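Local atomic coordinates of putative hydrolase (Bacteroides ovatus, PDB entry 4HBS), a protein that is a putative hydrolase of unknown substrate, built as a five-bladed beta-propeller and possibly acting on carbohydrates like the glycosidases of its clan. Residues I99-P104 with G200-A205; G161-Y166 with M170-G175. All coordinates share one frame; numbering follows the deposited sequence.

Overall arrangement
After two early strands, 24-26 and 38-42, that belong to another sheet, the chain builds the antiparallel sheet of strands 60-65, 71-75, 98-102 and 111-113, which carries residues 99-104. It then enters the next four-stranded sheet, and there contact 2 closes a short hairpin between strands 156-165 and 169-178. Strand 187-197 follows, and the loop beyond it, at 200-205, swings back to residues 99-104, so contact 1 closes a long excursion that holds contact 2 entirely within it. Contact 2 thus pairs two strands within one blade, whereas contact 1 joins that blade to its predecessor. Their centres lie about 17 Å apart, yet they meet where Ile99 CG2 packs 4.2 Å from Trp174 CZ2.

Contact 1. Residues I99-P104 with G200-A205; sequences IMVQTP and GKPGDA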
loop_
_atom_site.group_PDB
_atom_site.type_symbol
_atom_site.label_atom_id
_atom_site.label_comp_id
_atom_site.label_asym_id
_atom_site.label_seq_id
_atom_site.Cartn_x
_atom_site.Cartn_y
_atom_site.Cartn_z
ATOM N N ILE A 99 6.777 -4.138 9.883
ATOM C CA ILE A 99 7.601 -3.418 8.931
ATOM C C ILE A 99 8.831 -4.253 8.566
ATOM O O ILE A 99 9.142 -5.270 9.200
ATOM C CB ILE A 99 7.976 -1.997 9.459
ATOM C CG1 ILE A 99 8.938 -2.064 10.676
ATOM C CG2 ILE A 99 6.698 -1.179 9.774
ATOM C CD1 ILE A 99 9.368 -0.728 11.275
HETATM N N MSE A 100 9.501 -3.814 7.514
HETATM C CA MSE A 100 10.697 -4.452 6.966
HETATM C C MSE A 100 11.527 -3.408 6.208
HETATM O O MSE A 100 10.981 -2.388 5.786
HETATM C CB MSE A 100 10.243 -5.604 6.032
HETATM C CG MSE A 100 11.363 -6.334 5.286
HETATM SE SE MSE A 100 11.651 -5.646 3.542
HETATM C CE MSE A 100 10.255 -6.421 2.722
ATOM N N VAL A 101 12.844 -3.644 6.082
ATOM C CA VAL A 101 13.764 -2.785 5.321
ATOM C C VAL A 101 14.409 -3.634 4.249
ATOM O O VAL A 101 15.024 -4.643 4.581
ATOM C CB VAL A 101 14.868 -2.096 6.180
ATOM C CG1 VAL A 101 15.750 -1.222 5.293
ATOM C CG2 VAL A 101 14.275 -1.271 7.316
ATOM N N GLN A 102 14.282 -3.236 2.979
ATOM C CA GLN A 102 14.921 -3.927 1.864
ATOM C C GLN A 102 16.197 -3.206 1.547
ATOM O O GLN A 102 16.139 -2.011 1.271
ATOM C CB GLN A 102 14.018 -3.934 0.639
ATOM C CG GLN A 102 14.642 -4.556 -0.614
ATOM C CD GLN A 102 13.808 -4.361 -1.842
ATOM O OE1 GLN A 102 12.780 -3.697 -1.828
ATOM N NE2 GLN A 102 14.265 -4.893 -2.949
ATOM N N THR A 103 17.344 -3.914 1.546
ATOM C CA THR A 103 18.642 -3.327 1.206
ATOM C C THR A 103 18.975 -3.652 -0.249
ATOM O O THR A 103 18.425 -4.610 -0.789
ATOM C CB THR A 103 19.723 -3.884 2.138
ATOM O OG1 THR A 103 19.718 -5.315 2.047
ATOM C CG2 THR A 103 19.532 -3.445 3.570
ATOM N N PRO A 104 19.917 -2.933 -0.904
ATOM C CA PRO A 104 20.273 -3.293 -2.294
ATOM C C PRO A 104 20.762 -4.745 -2.430
ATOM O O PRO A 104 21.549 -5.189 -1.587
ATOM C CB PRO A 104 21.388 -2.297 -2.632
ATOM C CG PRO A 104 21.148 -1.146 -1.730
ATOM C CD PRO A 104 20.670 -1.746 -0.453
ATOM N N GLY A 200 22.160 4.415 11.583
ATOM C CA GLY A 200 22.666 3.047 11.616
ATOM C C GLY A 200 22.410 2.285 10.333
ATOM O O GLY A 200 22.312 2.881 9.255
ATOM N N LYS A 201 22.317 0.955 10.453
ATOM C CA LYS A 201 22.049 0.024 9.356
ATOM C C LYS A 201 20.904 -0.908 9.777
ATOM O O LYS A 201 20.780 -1.161 10.972
ATOM C CB LYS A 201 23.323 -0.772 9.039
ATOM C CG LYS A 201 24.419 0.107 8.444
ATOM C CD LYS A 201 25.578 -0.704 7.871
ATOM C CE LYS A 201 26.477 0.112 6.972
ATOM N NZ LYS A 201 27.309 -0.756 6.096
ATOM N N PRO A 202 20.046 -1.439 8.858
ATOM C CA PRO A 202 18.949 -2.334 9.302
ATOM C C PRO A 202 19.441 -3.444 10.236
ATOM O O PRO A 202 20.515 -4.008 10.010
ATOM C CB PRO A 202 18.400 -2.883 7.994
ATOM C CG PRO A 202 18.724 -1.853 6.997
ATOM C CD PRO A 202 20.030 -1.265 7.394
ATOM N N GLY A 203 18.706 -3.670 11.328
ATOM C CA GLY A 203 19.104 -4.616 12.365
ATOM C C GLY A 203 19.679 -3.904 13.581
ATOM O O GLY A 203 19.555 -4.418 14.697
ATOM N N ASP A 204 20.326 -2.697 13.389
ATOM C CA ASP A 204 20.852 -1.871 14.500
ATOM C C ASP A 204 19.767 -1.573 15.502
ATOM O O ASP A 204 18.580 -1.646 15.180
ATOM C CB ASP A 204 21.408 -0.507 14.002
ATOM C CG ASP A 204 22.909 -0.427 13.900
ATOM O OD1 ASP A 204 23.465 -0.973 12.929
ATOM O OD2 ASP A 204 23.523 0.255 14.748
ATOM N N ALA A 205 20.165 -1.171 16.691
ATOM C CA ALA A 205 19.220 -0.766 17.712
ATOM C C ALA A 205 18.554 0.566 17.306
ATOM O O ALA A 205 17.355 0.735 17.505
ATOM C CB ALA A 205 19.936 -0.618 19.038
#
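Val101 and Thr103 present methyl groups to the ring of Pro202, and the meeting is purely apolar, with no hydrogen bond from one segment to the other. The closest pair is Val101 CG1 and Pro202 CG, 3.5 Å apart. The valine stem is close too, with Val101 CB 3.9 Å from Pro202 CG, and the two side chains cross at about a right angle. Val101 holds CG1 anti to its own nitrogen (chi1 -179°), which turns this branch onto the proline ring. Just past the end of the strand, Thr103 CG2 comes within 3.9 Å of Pro202 CG, so a single ring carbon is touched by methyls from two residues. Thr103 OG1 takes no part in this patch; it sits between the backbone N and the carbonyl carbon and is hydrogen-bonded to Asn110 ND2.

What holds the ring out is a type II turn from Lys201 to Asp204. Pro202 and Gly203 fill its two central positions, and the positive phi of Gly203 (102°) suits glycine. The turn is closed by Asp204 N donating to Lys201 O over 2.9 Å, and the Asp204 side chain folds back to add a weak bond from Lys201 N to Asp204 OD1, 3.3 Å long. Gly200, just ahead of the turn, likewise has a backbone shape that calls for glycine.

On the strand side, Gln102 points away from the loop and spends its amide on Trp73 and Tyr45. Strand 98-102 runs between strands 71-75 and 111-113, and Pro202 also touches Val112 on the latter. The turn belongs to the loop linking strands 187-197 and 210-218, so this small contact lays a surface loop of one propeller blade against the sheet of the blade before it.

Contact 2. Residues G161-Y166 with M170-G175; sequences GDATIY and MQMLWG
Thr164 O receives Gln171 N at 2.8 Å, and Met170 CA brings a weaker CH contact to the same oxygen, 3.4 Å away. The return bond, from Thr164 N to Gln171 O, measures 3.0 Å and is nearly straight at 165°. Two weak bonds, Leu173 N to Asp162 O and Gly161 N to Leu173 O, carry the pairing onward.

One face of the pair is apolar: Ala163 CB lies 3.7 Å from Met172 CB, and Ile165 CD1 reaches Met170 CG at 3.8 Å. Within the second strand, Met172 SE rests over one face of the Trp174 indole, offset toward its rim.

Thr164 and Gln171 share the other face. The Gln171 chain runs extended beyond CG (chi2 180°), alongside Tyr166, its amide plane 26° from the ring and OE1 3.3 Å from Tyr166 CB. Both ends of that amide are hydrogen-bonded to the loop at Asp255 and Leu256. A leucine in place of Gln171 would probably leave Leu256 N and the Asp255 carboxylate without these partners and the loop less firmly tied to the hairpin.

This is a tight antiparallel beta hairpin, here forming the first two strands of a four-stranded propeller blade.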
loop_
_atom_site.group_PDB
_atom_site.type_symbol
_atom_site.label_atom_id
_atom_site.label_comp_id
_atom_site.label_asym_id
_atom_site.label_seq_id
_atom_site.Cartn_x
_atom_site.Cartn_y
_atom_site.Cartn_z
ATOM N N GLY A 161 -0.345 3.989 6.606
ATOM C CA GLY A 161 -0.649 5.151 5.797
ATOM C C GLY A 161 0.616 5.354 5.007
ATOM O O GLY A 161 1.540 4.536 5.123
ATOM N N ASP A 162 0.698 6.396 4.205
ATOM C CA ASP A 162 1.935 6.613 3.445
ATOM C C ASP A 162 2.973 7.326 4.355
ATOM O O ASP A 162 2.619 7.807 5.435
ATOM C CB ASP A 162 1.643 7.413 2.161
ATOM C CG ASP A 162 2.579 7.161 1.001
ATOM O OD1 ASP A 162 3.678 6.623 1.230
ATOM O OD2 ASP A 162 2.252 7.576 -0.111
ATOM N N ALA A 163 4.245 7.353 3.940
ATOM C CA ALA A 163 5.304 7.974 4.732
ATOM C C ALA A 163 6.231 8.789 3.858
ATOM O O ALA A 163 6.357 8.512 2.653
ATOM C CB ALA A 163 6.093 6.905 5.465
ATOM N N THR A 164 6.872 9.808 4.472
ATOM C CA THR A 164 7.809 10.715 3.800
ATOM C C THR A 164 9.055 10.872 4.639
ATOM O O THR A 164 9.043 10.547 5.829
ATOM C CB THR A 164 7.168 12.108 3.540
ATOM O OG1 THR A 164 8.069 12.911 2.772
ATOM C CG2 THR A 164 6.777 12.853 4.836
ATOM N N ILE A 165 10.125 11.409 4.018
ATOM C CA ILE A 165 11.380 11.705 4.695
ATOM C C ILE A 165 11.435 13.209 4.952
ATOM O O ILE A 165 11.168 14.013 4.049
ATOM C CB ILE A 165 12.623 11.221 3.890
ATOM C CG1 ILE A 165 12.446 9.769 3.334
ATOM C CG2 ILE A 165 13.883 11.333 4.740
ATOM C CD1 ILE A 165 12.372 8.688 4.363
ATOM N N TYR A 166 11.746 13.581 6.192
ATOM C CA TYR A 166 11.891 14.971 6.606
ATOM C C TYR A 166 12.974 15.022 7.686
ATOM O O TYR A 166 12.854 14.302 8.682
ATOM C CB TYR A 166 10.550 15.525 7.114
ATOM C CG TYR A 166 10.618 16.972 7.558
ATOM C CD1 TYR A 166 10.784 17.998 6.633
ATOM C CD2 TYR A 166 10.536 17.315 8.902
ATOM C CE1 TYR A 166 10.862 19.333 7.037
ATOM C CE2 TYR A 166 10.632 18.643 9.320
ATOM C CZ TYR A 166 10.813 19.651 8.385
ATOM O OH TYR A 166 10.862 20.977 8.780
HETATM N N MSE A 170 12.078 9.364 8.944
HETATM C CA MSE A 170 10.873 9.025 8.207
HETATM C C MSE A 170 9.650 9.254 9.086
HETATM O O MSE A 170 9.522 8.640 10.151
HETATM C CB MSE A 170 10.914 7.588 7.704
HETATM C CG MSE A 170 9.787 7.264 6.732
HETATM SE SE MSE A 170 9.635 5.387 6.464
HETATM C CE MSE A 170 8.868 4.953 8.151
ATOM N N GLN A 171 8.753 10.140 8.621
ATOM C CA GLN A 171 7.487 10.458 9.276
ATOM C C GLN A 171 6.428 9.642 8.594
ATOM O O GLN A 171 6.305 9.729 7.368
ATOM C CB GLN A 171 7.156 11.949 9.152
ATOM C CG GLN A 171 8.300 12.886 9.440
ATOM C CD GLN A 171 7.814 14.290 9.276
ATOM O OE1 GLN A 171 7.560 14.740 8.153
ATOM N NE2 GLN A 171 7.591 14.996 10.376
HETATM N N MSE A 172 5.679 8.834 9.355
HETATM C CA MSE A 172 4.654 7.951 8.813
HETATM C C MSE A 172 3.318 8.125 9.510
HETATM O O MSE A 172 3.285 8.329 10.727
HETATM C CB MSE A 172 5.120 6.510 8.995
HETATM C CG MSE A 172 4.030 5.479 8.701
HETATM SE SE MSE A 172 4.722 3.757 8.459
HETATM C CE MSE A 172 3.432 3.163 7.246
ATOM N N LEU A 173 2.213 7.956 8.755
ATOM C CA LEU A 173 0.869 7.973 9.319
ATOM C C LEU A 173 0.366 6.536 9.521
ATOM O O LEU A 173 0.488 5.699 8.625
ATOM C CB LEU A 173 -0.136 8.718 8.433
ATOM C CG LEU A 173 0.128 10.149 8.084
ATOM C CD1 LEU A 173 -0.919 10.647 7.161
ATOM C CD2 LEU A 173 0.175 11.045 9.306
ATOM N N TRP A 174 -0.224 6.276 10.677
ATOM C CA TRP A 174 -0.834 5.010 11.021
ATOM C C TRP A 174 -2.331 5.307 11.259
ATOM O O TRP A 174 -2.652 6.150 12.097
ATOM C CB TRP A 174 -0.159 4.427 12.280
ATOM C CG TRP A 174 1.195 3.831 12.057
ATOM C CD1 TRP A 174 2.389 4.344 12.459
ATOM C CD2 TRP A 174 1.486 2.571 11.432
ATOM N NE1 TRP A 174 3.414 3.489 12.117
ATOM C CE2 TRP A 174 2.887 2.403 11.461
ATOM C CE3 TRP A 174 0.700 1.574 10.836
ATOM C CZ2 TRP A 174 3.522 1.274 10.899
ATOM C CZ3 TRP A 174 1.322 0.447 10.309
ATOM C CH2 TRP A 174 2.720 0.327 10.303
ATOM N N GLY A 175 -3.210 4.665 10.497
ATOM C CA GLY A 175 -4.650 4.873 10.595
ATOM C C GLY A 175 -5.287 4.036 11.679
ATOM O O GLY A 175 -5.152 2.813 11.651
#